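Local structure of probable FAD-dependent oxidoreductase PA4991 (Pseudomonas aeruginosa PAO1, 5EZ7) at residues I10-G15 with L20-R25; E176-L181 with E211-E216; D193-R198 with A373-P378; L217-P222 with G337-G342. The protein probably functions as a FAD-dependent oxidoreductase of the DAO family, binding one FAD per subunit, although its physiological substrate is unknown. One frame throughout, in Å; residues are numbered along the deposited sequence.

Interaction 1: I10-G15 with L20-R25; sequences ILIVGG and LWLNAR. With FAD (flavin-adenine dinucleotide), chain B.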
# COMPACT_ATOMS: atom_id res chain seq x y z
N ILE A 10 -1.84 6.37 21.23
CA ILE A 10 -2.51 6.46 19.91
C ILE A 10 -3.11 5.11 19.56
O ILE A 10 -2.44 4.07 19.66
CB ILE A 10 -1.61 7.05 18.79
CG1 ILE A 10 -1.31 8.53 19.10
CG2 ILE A 10 -2.33 7.11 17.45
CD1 ILE A 10 -0.01 8.67 19.80
N LEU A 11 -4.39 5.14 19.23
CA LEU A 11 -5.15 3.98 18.80
C LEU A 11 -5.36 4.08 17.27
O LEU A 11 -5.95 5.05 16.83
CB LEU A 11 -6.47 4.03 19.54
CG LEU A 11 -7.59 3.05 19.26
CD1 LEU A 11 -7.16 1.59 19.27
CD2 LEU A 11 -8.71 3.35 20.29
N ILE A 12 -4.82 3.16 16.48
CA ILE A 12 -4.88 3.19 15.02
C ILE A 12 -5.93 2.14 14.57
O ILE A 12 -5.95 1.03 15.12
CB ILE A 12 -3.53 2.78 14.37
CG1 ILE A 12 -2.31 3.42 15.01
CG2 ILE A 12 -3.47 3.07 12.86
CD1 ILE A 12 -2.34 4.87 15.05
N VAL A 13 -6.80 2.48 13.61
CA VAL A 13 -7.78 1.52 13.07
C VAL A 13 -7.41 1.28 11.61
O VAL A 13 -7.43 2.21 10.78
CB VAL A 13 -9.24 2.01 13.19
CG1 VAL A 13 -10.23 0.99 12.62
CG2 VAL A 13 -9.59 2.30 14.64
N GLY A 14 -7.01 0.06 11.32
CA GLY A 14 -6.63 -0.34 10.00
C GLY A 14 -5.17 -0.65 9.87
O GLY A 14 -4.36 0.24 10.02
N GLY A 15 -4.84 -1.91 9.57
CA GLY A 15 -3.48 -2.41 9.39
C GLY A 15 -3.10 -2.72 7.94
O GLY A 15 -2.65 -3.81 7.62
N LEU A 20 0.29 0.61 9.54
CA LEU A 20 1.40 -0.16 10.04
C LEU A 20 2.66 0.69 10.05
O LEU A 20 3.48 0.56 10.93
CB LEU A 20 1.60 -1.43 9.21
CG LEU A 20 0.73 -2.66 9.48
CD1 LEU A 20 0.95 -3.73 8.40
CD2 LEU A 20 1.03 -3.27 10.86
N TRP A 21 2.81 1.54 9.06
CA TRP A 21 4.00 2.36 8.94
C TRP A 21 3.92 3.36 10.03
O TRP A 21 4.84 3.48 10.79
CB TRP A 21 4.11 3.05 7.58
CG TRP A 21 5.39 3.78 7.41
CD1 TRP A 21 5.75 4.94 8.00
CD2 TRP A 21 6.50 3.36 6.61
NE1 TRP A 21 7.03 5.27 7.63
CE2 TRP A 21 7.50 4.34 6.75
CE3 TRP A 21 6.76 2.25 5.79
CZ2 TRP A 21 8.73 4.24 6.11
CZ3 TRP A 21 7.98 2.17 5.14
CH2 TRP A 21 8.95 3.16 5.29
N LEU A 22 2.79 4.04 10.14
CA LEU A 22 2.57 5.00 11.24
C LEU A 22 2.77 4.35 12.58
O LEU A 22 3.39 4.93 13.46
CB LEU A 22 1.16 5.56 11.19
CG LEU A 22 0.68 6.42 12.39
CD1 LEU A 22 1.49 7.71 12.49
CD2 LEU A 22 -0.83 6.71 12.28
N ASN A 23 2.22 3.17 12.75
CA ASN A 23 2.39 2.49 14.04
C ASN A 23 3.87 2.31 14.36
O ASN A 23 4.31 2.52 15.47
CB ASN A 23 1.67 1.15 14.02
CG ASN A 23 1.57 0.49 15.39
OD1 ASN A 23 1.19 1.13 16.37
ND2 ASN A 23 1.86 -0.81 15.46
N ALA A 24 4.65 1.90 13.36
CA ALA A 24 6.04 1.64 13.59
C ALA A 24 6.82 2.93 13.95
O ALA A 24 7.65 2.91 14.85
CB ALA A 24 6.62 0.98 12.36
N ARG A 25 6.55 4.02 13.25
CA ARG A 25 7.08 5.32 13.57
C ARG A 25 6.78 5.79 15.02
O ARG A 25 7.68 6.27 15.74
CB ARG A 25 6.55 6.36 12.57
CG ARG A 25 7.21 6.26 11.19
CD ARG A 25 8.54 7.03 11.07
NE ARG A 25 8.25 8.46 11.22
CZ ARG A 25 7.73 9.26 10.27
NH1 ARG A 25 7.49 8.84 9.00
NH2 ARG A 25 7.44 10.51 10.58
PA FAD B . -5.42 -0.57 2.87
O1A FAD B . -4.21 -1.31 2.41
O2A FAD B . -6.73 -0.71 2.14
O5B FAD B . -5.61 -0.93 4.40
C5B FAD B . -6.79 -0.60 5.12
C4B FAD B . -6.90 -1.63 6.22
O4B FAD B . -7.97 -1.26 7.11
C3B FAD B . -7.21 -3.02 5.65
O3B FAD B . -6.24 -3.98 6.08
C2B FAD B . -8.60 -3.32 6.19
O2B FAD B . -8.85 -4.70 6.47
C1B FAD B . -8.66 -2.44 7.44
N9A FAD B . -10.03 -2.07 7.83
C8A FAD B . -11.01 -1.67 7.00
N7A FAD B . -12.13 -1.43 7.70
C5A FAD B . -11.87 -1.67 8.99
C6A FAD B . -12.64 -1.61 10.25
N6A FAD B . -13.92 -1.21 10.20
N1A FAD B . -12.02 -1.93 11.39
C2A FAD B . -10.73 -2.32 11.41
N3A FAD B . -9.97 -2.40 10.30
C4A FAD B . -10.48 -2.10 9.08
N1 FAD B . 0.86 2.67 -4.68
C2 FAD B . 2.17 2.81 -4.96
O2 FAD B . 2.84 3.68 -4.36
N3 FAD B . 2.80 2.04 -5.87
C4 FAD B . 2.16 1.09 -6.56
O4 FAD B . 2.76 0.38 -7.38
C4X FAD B . 0.73 0.88 -6.30
N5 FAD B . 0.04 -0.06 -6.97
C5X FAD B . -1.27 -0.25 -6.72
C6 FAD B . -1.95 -1.25 -7.42
C7 FAD B . -3.29 -1.48 -7.19
C7M FAD B . -3.99 -2.57 -7.94
C8 FAD B . -4.01 -0.67 -6.17
C8M FAD B . -5.48 -0.88 -5.86
C9 FAD B . -3.33 0.33 -5.49
C9A FAD B . -1.98 0.58 -5.71
N10 FAD B . -1.26 1.59 -5.02
C10 FAD B . 0.11 1.75 -5.29
C1' FAD B . -1.88 2.42 -4.00
C2' FAD B . -1.75 1.71 -2.67
O2' FAD B . -2.06 0.31 -2.78
C3' FAD B . -2.63 2.36 -1.61
O3' FAD B . -2.48 3.79 -1.71
C4' FAD B . -2.24 1.90 -0.21
O4' FAD B . -1.90 0.52 -0.19
C5' FAD B . -3.36 2.13 0.78
O5' FAD B . -2.89 1.83 2.10
P FAD B . -3.92 1.88 3.32
O1P FAD B . -3.27 1.24 4.52
O2P FAD B . -4.41 3.28 3.39
O3P FAD B . -5.16 1.02 2.77
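The first beta-alpha-beta unit of the FAD-binding fold packs its strand 10-13 against helix 17-28 through Ile12 and Leu22, two branched side chains that cross obliquely. Ile12 CG1 stands beside its own backbone N (chi1 -44°), and from there CD1 reaches the helix and meets Leu22 CD2 at 3.7 Å. Leu22 carries CG anti to its backbone N (chi1 171°), which brings that methyl over to the strand. The pair is buried, with Val203 of the neighbouring strand 201-204 touching both. Asn23 lies alongside: its OD1 comes within 4.4 Å of Ile12 CG1 as a packing contact, while its hydrogen bonds go to Thr33 through OD1 and Ser171 through ND2. Leu20, in the first turn of the helix, lays CD1 3.7 Å from Gly15 O in the turn after the strand. Here the chain passes beside the ribose of the cofactor. Gly14 CA lies 3.3 Å from FAD O4B, the sugar running right against the glycine backbone, and Gly15 N is hydrogen-bonded to the FAD-binding Glu37. Strand, glycine-rich turn and helix together form the dinucleotide-binding motif of a Rossmann-type flavoprotein.

Interaction 2: E176-L181 with E211-E216; sequences ERIEPL and EALLRE. With FAD (flavin-adenine dinucleotide), chain B.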
# COMPACT_ATOMS: atom_id res chain seq x y z
N GLU A 176 -13.33 -6.74 15.33
CA GLU A 176 -14.28 -6.70 14.26
C GLU A 176 -15.26 -5.54 14.40
O GLU A 176 -15.51 -4.83 13.45
CB GLU A 176 -15.05 -8.03 14.18
CG GLU A 176 -14.28 -9.13 13.44
CD GLU A 176 -15.09 -10.41 13.21
OE1 GLU A 176 -16.26 -10.49 13.69
OE2 GLU A 176 -14.55 -11.34 12.56
N ARG A 177 -15.81 -5.36 15.58
CA ARG A 177 -16.90 -4.42 15.78
C ARG A 177 -16.46 -3.23 16.65
O ARG A 177 -16.05 -3.41 17.79
CB ARG A 177 -18.04 -5.18 16.42
CG ARG A 177 -19.34 -4.43 16.46
CD ARG A 177 -20.31 -5.13 17.41
NE ARG A 177 -21.00 -4.19 18.30
CZ ARG A 177 -22.01 -4.51 19.10
NH1 ARG A 177 -22.50 -5.76 19.15
NH2 ARG A 177 -22.57 -3.57 19.87
N ILE A 178 -16.59 -2.02 16.10
CA ILE A 178 -16.12 -0.80 16.77
C ILE A 178 -17.20 0.22 17.09
O ILE A 178 -17.95 0.62 16.20
CB ILE A 178 -15.03 -0.12 15.93
CG1 ILE A 178 -13.80 -1.01 15.90
CG2 ILE A 178 -14.67 1.23 16.54
CD1 ILE A 178 -12.78 -0.65 14.85
N GLU A 179 -17.24 0.67 18.34
CA GLU A 179 -18.12 1.77 18.73
C GLU A 179 -17.32 2.93 19.31
O GLU A 179 -16.23 2.72 19.83
CB GLU A 179 -19.16 1.32 19.77
CG GLU A 179 -20.17 0.29 19.29
CD GLU A 179 -19.85 -1.11 19.80
OE1 GLU A 179 -20.21 -1.41 20.96
OE2 GLU A 179 -19.23 -1.91 19.03
N PRO A 180 -17.86 4.15 19.26
CA PRO A 180 -17.17 5.26 19.91
C PRO A 180 -17.27 5.21 21.44
O PRO A 180 -18.23 4.74 21.99
CB PRO A 180 -17.87 6.50 19.36
CG PRO A 180 -19.21 6.04 18.87
CD PRO A 180 -19.16 4.55 18.68
N LEU A 181 -16.23 5.67 22.09
CA LEU A 181 -16.19 5.78 23.53
C LEU A 181 -16.11 7.27 23.75
O LEU A 181 -15.11 7.90 23.40
CB LEU A 181 -14.94 5.07 24.00
CG LEU A 181 -14.67 4.87 25.45
CD1 LEU A 181 -15.81 4.06 26.04
CD2 LEU A 181 -13.33 4.15 25.57
N GLU A 211 -14.85 5.18 5.29
CA GLU A 211 -16.18 5.76 5.08
C GLU A 211 -17.21 5.35 6.19
O GLU A 211 -17.78 6.20 6.87
CB GLU A 211 -16.68 5.41 3.69
CG GLU A 211 -17.97 6.12 3.26
CD GLU A 211 -18.33 5.81 1.81
OE1 GLU A 211 -18.42 6.74 1.00
OE2 GLU A 211 -18.48 4.61 1.48
N ALA A 212 -17.42 4.04 6.36
CA ALA A 212 -18.33 3.47 7.39
C ALA A 212 -17.90 3.73 8.84
O ALA A 212 -18.73 3.90 9.72
CB ALA A 212 -18.49 1.96 7.16
N LEU A 213 -16.60 3.76 9.10
CA LEU A 213 -16.12 4.21 10.42
C LEU A 213 -16.47 5.68 10.71
O LEU A 213 -16.86 6.02 11.84
CB LEU A 213 -14.63 4.04 10.55
CG LEU A 213 -14.18 2.58 10.72
CD1 LEU A 213 -12.70 2.46 10.41
CD2 LEU A 213 -14.49 2.11 12.12
N LEU A 214 -16.32 6.56 9.71
CA LEU A 214 -16.76 7.93 9.88
C LEU A 214 -18.25 7.99 10.19
O LEU A 214 -18.64 8.68 11.12
CB LEU A 214 -16.38 8.81 8.69
CG LEU A 214 -14.87 9.04 8.57
CD1 LEU A 214 -14.59 9.67 7.23
CD2 LEU A 214 -14.29 9.92 9.67
N ARG A 215 -19.07 7.21 9.48
CA ARG A 215 -20.53 7.21 9.75
C ARG A 215 -20.85 6.73 11.15
O ARG A 215 -21.69 7.31 11.81
CB ARG A 215 -21.32 6.39 8.74
CG ARG A 215 -21.92 7.24 7.62
CD ARG A 215 -22.39 6.39 6.45
NE ARG A 215 -21.98 6.95 5.15
CZ ARG A 215 -21.67 6.26 4.04
NH1 ARG A 215 -21.67 4.91 4.01
NH2 ARG A 215 -21.34 6.92 2.94
N GLU A 216 -20.15 5.68 11.58
CA GLU A 216 -20.21 5.19 12.96
C GLU A 216 -19.94 6.25 14.06
O GLU A 216 -20.52 6.20 15.14
CB GLU A 216 -19.24 3.99 13.14
CG GLU A 216 -19.90 2.63 13.04
CD GLU A 216 -21.09 2.50 13.98
OE1 GLU A 216 -22.24 2.52 13.45
OE2 GLU A 216 -20.89 2.44 15.23
PA FAD B . -5.42 -0.57 2.87
O1A FAD B . -4.21 -1.31 2.41
O2A FAD B . -6.73 -0.71 2.14
O5B FAD B . -5.61 -0.93 4.40
C5B FAD B . -6.79 -0.60 5.12
C4B FAD B . -6.90 -1.63 6.22
O4B FAD B . -7.97 -1.26 7.11
C3B FAD B . -7.21 -3.02 5.65
O3B FAD B . -6.24 -3.98 6.08
C2B FAD B . -8.60 -3.32 6.19
O2B FAD B . -8.85 -4.70 6.47
C1B FAD B . -8.66 -2.44 7.44
N9A FAD B . -10.03 -2.07 7.83
C8A FAD B . -11.01 -1.67 7.00
N7A FAD B . -12.13 -1.43 7.70
C5A FAD B . -11.87 -1.67 8.99
C6A FAD B . -12.64 -1.61 10.25
N6A FAD B . -13.92 -1.21 10.20
N1A FAD B . -12.02 -1.93 11.39
C2A FAD B . -10.73 -2.32 11.41
N3A FAD B . -9.97 -2.40 10.30
C4A FAD B . -10.48 -2.10 9.08
N1 FAD B . 0.86 2.67 -4.68
C2 FAD B . 2.17 2.81 -4.96
O2 FAD B . 2.84 3.68 -4.36
N3 FAD B . 2.80 2.04 -5.87
C4 FAD B . 2.16 1.09 -6.56
O4 FAD B . 2.76 0.38 -7.38
C4X FAD B . 0.73 0.88 -6.30
N5 FAD B . 0.04 -0.06 -6.97
C5X FAD B . -1.27 -0.25 -6.72
C6 FAD B . -1.95 -1.25 -7.42
C7 FAD B . -3.29 -1.48 -7.19
C7M FAD B . -3.99 -2.57 -7.94
C8 FAD B . -4.01 -0.67 -6.17
C8M FAD B . -5.48 -0.88 -5.86
C9 FAD B . -3.33 0.33 -5.49
C9A FAD B . -1.98 0.58 -5.71
N10 FAD B . -1.26 1.59 -5.02
C10 FAD B . 0.11 1.75 -5.29
C1' FAD B . -1.88 2.42 -4.00
C2' FAD B . -1.75 1.71 -2.67
O2' FAD B . -2.06 0.31 -2.78
C3' FAD B . -2.63 2.36 -1.61
O3' FAD B . -2.48 3.79 -1.71
C4' FAD B . -2.24 1.90 -0.21
O4' FAD B . -1.90 0.52 -0.19
C5' FAD B . -3.36 2.13 0.78
O5' FAD B . -2.89 1.83 2.10
P FAD B . -3.92 1.88 3.32
O1P FAD B . -3.27 1.24 4.52
O2P FAD B . -4.41 3.28 3.39
O3P FAD B . -5.16 1.02 2.77
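Ile178 sets CG1 beside its backbone N (chi1 -67°) and extends CD1 away from the strand, while Leu213 turns CG to the same side of its own backbone (chi1 -73°); the two ends converge where the adenine of FAD is bound. They belong to the Rossmann-type FAD-binding region: Leu213 lies on helix 210-216, which follows strand 201-204 of the central sheet, and Ile178 begins strand 178-183 of a separate sheet. The short axes pass 9.1 Å apart at 41°, with the side chains of Ile178 and Leu213 between them. Ile178 CD1 and Leu213 CD2 touch loosely at 4.2 Å, and each side chain has a closer neighbour in the cofactor. Leu213 lies over the exocyclic amine end of the adenine, CG 3.8 Å from N6A, whereas Ile178 CD1 comes in near the rim of the base, 3.8 Å from N1A. Val13 of strand 10-13 packs on both side chains.

Further along the strand the contact becomes shallow and more exposed. Pro180 rests its CG 4.0 Å from the carbonyl O of Glu216, the last residue of the helix. Just before the strand, Arg177 forms a salt bridge with Glu179, NE donating to OE2 at 3.0 Å from above the carboxylate plane. Glu216 belongs to no such pair across the contact. Its chain bends at chi2, which carries the carboxylate back over the strand and leaves OE2 3.6 Å from the carbonyl O of Ile178, two acceptors side by side without a bond.

Interaction 3: D193-R198 with A373-P378; sequences DGREIR and ALPQLP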
# COMPACT_ATOMS: atom_id res chain seq x y z
N ASP A 193 -15.14 -4.84 20.16
CA ASP A 193 -15.72 -6.09 20.62
C ASP A 193 -16.01 -6.03 22.10
O ASP A 193 -15.66 -6.93 22.86
CB ASP A 193 -14.79 -7.28 20.30
CG ASP A 193 -14.42 -7.34 18.81
OD1 ASP A 193 -15.21 -6.92 17.94
OD2 ASP A 193 -13.32 -7.81 18.48
N GLY A 194 -16.63 -4.93 22.53
CA GLY A 194 -16.98 -4.72 23.94
C GLY A 194 -15.83 -4.38 24.87
O GLY A 194 -16.02 -4.36 26.07
N ARG A 195 -14.63 -4.13 24.32
CA ARG A 195 -13.44 -3.77 25.11
C ARG A 195 -13.16 -2.27 25.02
O ARG A 195 -12.97 -1.73 23.95
CB ARG A 195 -12.21 -4.52 24.59
CG ARG A 195 -11.03 -4.30 25.50
CD ARG A 195 -9.74 -4.71 24.85
NE ARG A 195 -9.72 -6.12 24.48
CZ ARG A 195 -9.19 -7.12 25.18
NH1 ARG A 195 -8.62 -6.96 26.38
NH2 ARG A 195 -9.25 -8.34 24.68
N GLU A 196 -13.04 -1.63 26.17
CA GLU A 196 -12.89 -0.19 26.19
C GLU A 196 -11.40 0.10 26.13
O GLU A 196 -10.61 -0.54 26.80
CB GLU A 196 -13.69 0.44 27.35
CG GLU A 196 -12.97 0.75 28.63
CD GLU A 196 -13.96 1.05 29.77
OE1 GLU A 196 -14.73 2.04 29.66
OE2 GLU A 196 -14.00 0.27 30.77
N ILE A 197 -11.02 0.97 25.19
CA ILE A 197 -9.63 1.32 24.91
C ILE A 197 -9.49 2.83 24.88
O ILE A 197 -9.92 3.45 23.94
CB ILE A 197 -9.19 0.79 23.53
CG1 ILE A 197 -9.40 -0.74 23.46
CG2 ILE A 197 -7.73 1.20 23.24
CD1 ILE A 197 -8.93 -1.37 22.17
N ARG A 198 -8.84 3.39 25.87
CA ARG A 198 -8.74 4.84 25.99
C ARG A 198 -7.47 5.32 25.31
O ARG A 198 -6.45 4.65 25.37
CB ARG A 198 -8.74 5.24 27.48
CG ARG A 198 -10.07 4.93 28.16
CD ARG A 198 -10.22 5.46 29.60
NE ARG A 198 -11.47 6.23 29.69
CZ ARG A 198 -12.70 5.70 29.66
NH1 ARG A 198 -12.89 4.38 29.59
NH2 ARG A 198 -13.76 6.50 29.71
N ALA A 373 1.19 -2.31 30.89
CA ALA A 373 1.53 -3.18 29.76
C ALA A 373 0.27 -3.80 29.14
O ALA A 373 -0.73 -4.05 29.83
CB ALA A 373 2.50 -4.27 30.21
N LEU A 374 0.30 -4.01 27.84
CA LEU A 374 -0.84 -4.66 27.18
C LEU A 374 -0.88 -6.12 27.60
O LEU A 374 0.19 -6.73 27.75
CB LEU A 374 -0.71 -4.54 25.66
CG LEU A 374 -0.79 -3.08 25.17
CD1 LEU A 374 -0.30 -2.91 23.74
CD2 LEU A 374 -2.19 -2.51 25.33
N PRO A 375 -2.09 -6.70 27.80
CA PRO A 375 -2.17 -8.16 28.02
C PRO A 375 -1.94 -8.89 26.69
O PRO A 375 -1.56 -8.28 25.71
CB PRO A 375 -3.61 -8.37 28.50
CG PRO A 375 -4.38 -7.29 27.80
CD PRO A 375 -3.44 -6.09 27.79
N GLN A 376 -2.16 -10.20 26.68
CA GLN A 376 -2.24 -10.94 25.43
C GLN A 376 -3.54 -10.56 24.75
O GLN A 376 -4.59 -10.42 25.39
CB GLN A 376 -2.22 -12.46 25.66
CG GLN A 376 -0.96 -13.04 26.33
CD GLN A 376 0.24 -13.17 25.39
OE1 GLN A 376 0.71 -14.28 25.10
NE2 GLN A 376 0.76 -12.03 24.94
N LEU A 377 -3.44 -10.37 23.44
CA LEU A 377 -4.55 -9.92 22.62
C LEU A 377 -4.70 -10.84 21.43
O LEU A 377 -3.70 -11.36 20.97
CB LEU A 377 -4.30 -8.49 22.15
CG LEU A 377 -4.21 -7.45 23.29
CD1 LEU A 377 -3.78 -6.10 22.75
CD2 LEU A 377 -5.53 -7.29 24.04
N PRO A 378 -5.95 -11.07 20.95
CA PRO A 378 -6.10 -11.80 19.70
C PRO A 378 -5.45 -11.01 18.53
O PRO A 378 -5.51 -9.78 18.50
CB PRO A 378 -7.62 -11.95 19.55
CG PRO A 378 -8.24 -10.96 20.47
CD PRO A 378 -7.25 -10.75 21.58
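Arg195 NH1 is hydrogen-bonded to the carbonyl O of Gln4, and apolar groups of the segment 373-378 pack round the same guanidinium: Leu377 CD2 lies 3.9 Å from NH1, and Pro375 CG is at 4.5 Å from it. The Gln4 bond supplies the polar partner, and the segment 373-378 supplies an apolar lid. Leu377 puts CD2 over one face of the guanidinium, displaced toward its rim and 3.8 Å from CZ. The two side chains cross at a slant. Pro375 and Pro378 approach obliquely, the latter with CD 4.4 Å from NH2. Arg195 gets there by leaving the strand with CG anti to its backbone N (chi1 -172°) and then folding at chi3 (-61°), which turns the flat end round to face the loop. Along the same strand, Arg198 NH1 and Glu196 OE1 form a salt bridge at 3.0 Å.

This is a surface contact that joins the C-terminal part of the chain to a small mixed sheet. Strand 195-198 lies between strands 6-7 and 186-192, and the segment 373-378, which follows helix 350-364, also leans on Leu6 of strand 6-7 and on Leu173 of strand 172-174.

Interaction 4: L217-P222 with G337-G342; sequences LGLEQP and GRLLVG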
# COMPACT_ATOMS: atom_id res chain seq x y z
N LEU A 217 -19.05 7.19 13.76
CA LEU A 217 -18.80 8.35 14.60
C LEU A 217 -19.76 9.53 14.34
O LEU A 217 -19.56 10.61 14.87
CB LEU A 217 -17.37 8.80 14.40
CG LEU A 217 -16.38 7.71 14.79
CD1 LEU A 217 -15.08 7.80 14.03
CD2 LEU A 217 -16.11 7.81 16.27
N GLY A 218 -20.82 9.33 13.55
CA GLY A 218 -21.70 10.41 13.12
C GLY A 218 -21.11 11.48 12.22
O GLY A 218 -21.61 12.57 12.21
N LEU A 219 -20.06 11.15 11.46
CA LEU A 219 -19.42 12.10 10.55
C LEU A 219 -19.58 11.72 9.08
O LEU A 219 -19.68 10.56 8.73
CB LEU A 219 -17.93 12.19 10.85
CG LEU A 219 -17.58 12.62 12.28
CD1 LEU A 219 -16.07 12.53 12.45
CD2 LEU A 219 -18.12 14.03 12.57
N GLU A 220 -19.58 12.74 8.24
CA GLU A 220 -19.65 12.57 6.79
C GLU A 220 -18.46 13.21 6.03
O GLU A 220 -18.26 12.94 4.83
CB GLU A 220 -20.97 13.17 6.33
CG GLU A 220 -22.17 12.49 7.00
CD GLU A 220 -23.48 12.75 6.28
OE1 GLU A 220 -23.52 12.61 5.03
OE2 GLU A 220 -24.49 13.08 6.95
N GLN A 221 -17.71 14.07 6.71
CA GLN A 221 -16.41 14.55 6.25
C GLN A 221 -15.29 13.88 7.01
O GLN A 221 -15.48 13.47 8.16
CB GLN A 221 -16.32 16.07 6.45
CG GLN A 221 -17.28 16.83 5.56
CD GLN A 221 -17.27 16.25 4.15
OE1 GLN A 221 -18.31 15.91 3.60
NE2 GLN A 221 -16.09 16.13 3.55
N PRO A 222 -14.14 13.70 6.37
CA PRO A 222 -13.92 13.89 4.91
C PRO A 222 -14.55 12.80 4.02
O PRO A 222 -14.52 11.62 4.38
CB PRO A 222 -12.41 13.81 4.79
CG PRO A 222 -11.99 12.90 5.93
CD PRO A 222 -12.99 13.07 7.04
N GLY A 337 -11.71 17.11 16.41
CA GLY A 337 -11.42 16.87 17.80
C GLY A 337 -10.20 15.97 17.90
O GLY A 337 -9.17 16.25 17.30
N ARG A 338 -10.35 14.84 18.58
CA ARG A 338 -9.23 13.92 18.79
C ARG A 338 -9.12 12.82 17.72
O ARG A 338 -8.37 11.86 17.88
CB ARG A 338 -9.37 13.28 20.17
CG ARG A 338 -10.03 14.22 21.15
CD ARG A 338 -9.47 14.15 22.51
NE ARG A 338 -9.40 12.80 23.03
CZ ARG A 338 -8.94 12.53 24.24
NH1 ARG A 338 -8.54 13.54 25.02
NH2 ARG A 338 -8.86 11.26 24.67
N LEU A 339 -9.90 12.98 16.65
CA LEU A 339 -9.98 12.01 15.58
C LEU A 339 -9.14 12.51 14.44
O LEU A 339 -9.22 13.69 14.06
CB LEU A 339 -11.40 11.82 15.12
CG LEU A 339 -11.54 10.79 14.00
CD1 LEU A 339 -11.44 9.37 14.55
CD2 LEU A 339 -12.87 11.01 13.29
N LEU A 340 -8.31 11.61 13.93
CA LEU A 340 -7.46 11.88 12.78
C LEU A 340 -7.80 10.81 11.80
O LEU A 340 -8.03 9.70 12.19
CB LEU A 340 -5.98 11.81 13.16
CG LEU A 340 -5.48 12.99 14.02
CD1 LEU A 340 -4.24 12.62 14.78
CD2 LEU A 340 -5.17 14.22 13.20
N VAL A 341 -7.87 11.15 10.53
CA VAL A 341 -8.35 10.22 9.54
C VAL A 341 -7.76 10.54 8.16
O VAL A 341 -7.69 11.72 7.74
CB VAL A 341 -9.90 10.29 9.45
CG1 VAL A 341 -10.41 11.75 9.28
CG2 VAL A 341 -10.43 9.40 8.33
N GLY A 342 -7.38 9.50 7.44
CA GLY A 342 -6.91 9.75 6.11
C GLY A 342 -6.52 8.58 5.28
O GLY A 342 -6.79 7.43 5.62
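The pyrrolidine ring of Pro222, which follows a cis peptide bond, meets Val341 through CD and CG, at 3.7 and 3.9 Å from Val341 CG1; the ring also touches Phe332, Ala334 and Leu214. Val341 CG1 sits between its backbone N and carbonyl carbon (chi1 51°), a crowded position that aims this methyl at the proline. Two residues earlier on the same strand, Leu339 points CD2 at a pair of leucines, with Leu219 CD1 at 3.6 Å and Leu217 CD1 at 4.0 Å, each meeting it tip to tip. Leu339 carries CG anti to its backbone N (chi1 -179°), which extends the side chain toward the loop.

Helix 210-216 ends in a Schellman motif: Gly218, at positive phi, is its C-prime residue, with Leu219 N bonded to Leu214 O and Gly218 N to Arg215 O. The reversal puts Leu217 and Leu219 on the same partner before the chain runs on to strand 224-236. Leu214, on the last turn of the helix, packs against Pro222, Leu339 and Val341, while Leu204 of the adjacent strand 201-204 touches Leu217, Leu339 and Val341.

How the interactions relate
Interaction 1 closes before the others open along the chain. It shares the cofactor with interaction 2, their centres about 17 Å apart, and Val13 CG1 of strand 10-13 touches both Leu213 CD1 and Ile178 CD1 beside the adenine. Interaction 4 follows interaction 2, about 10 Å away between centres, because helix 210-216 leads into the 217-222 loop. Strands 10-13 and 339-343 belong to one six-stranded sheet, with strand 201-204 between them. The segments of interactions 2 and 3 alternate, and Asp193 OD1 accepts hydrogen bonds from the backbone N of Glu176 and of Arg177, tying the two together. Interaction 3 encloses interaction 4 in sequence; its late 373-378 segment comes back to the small four-stranded sheet at the surface.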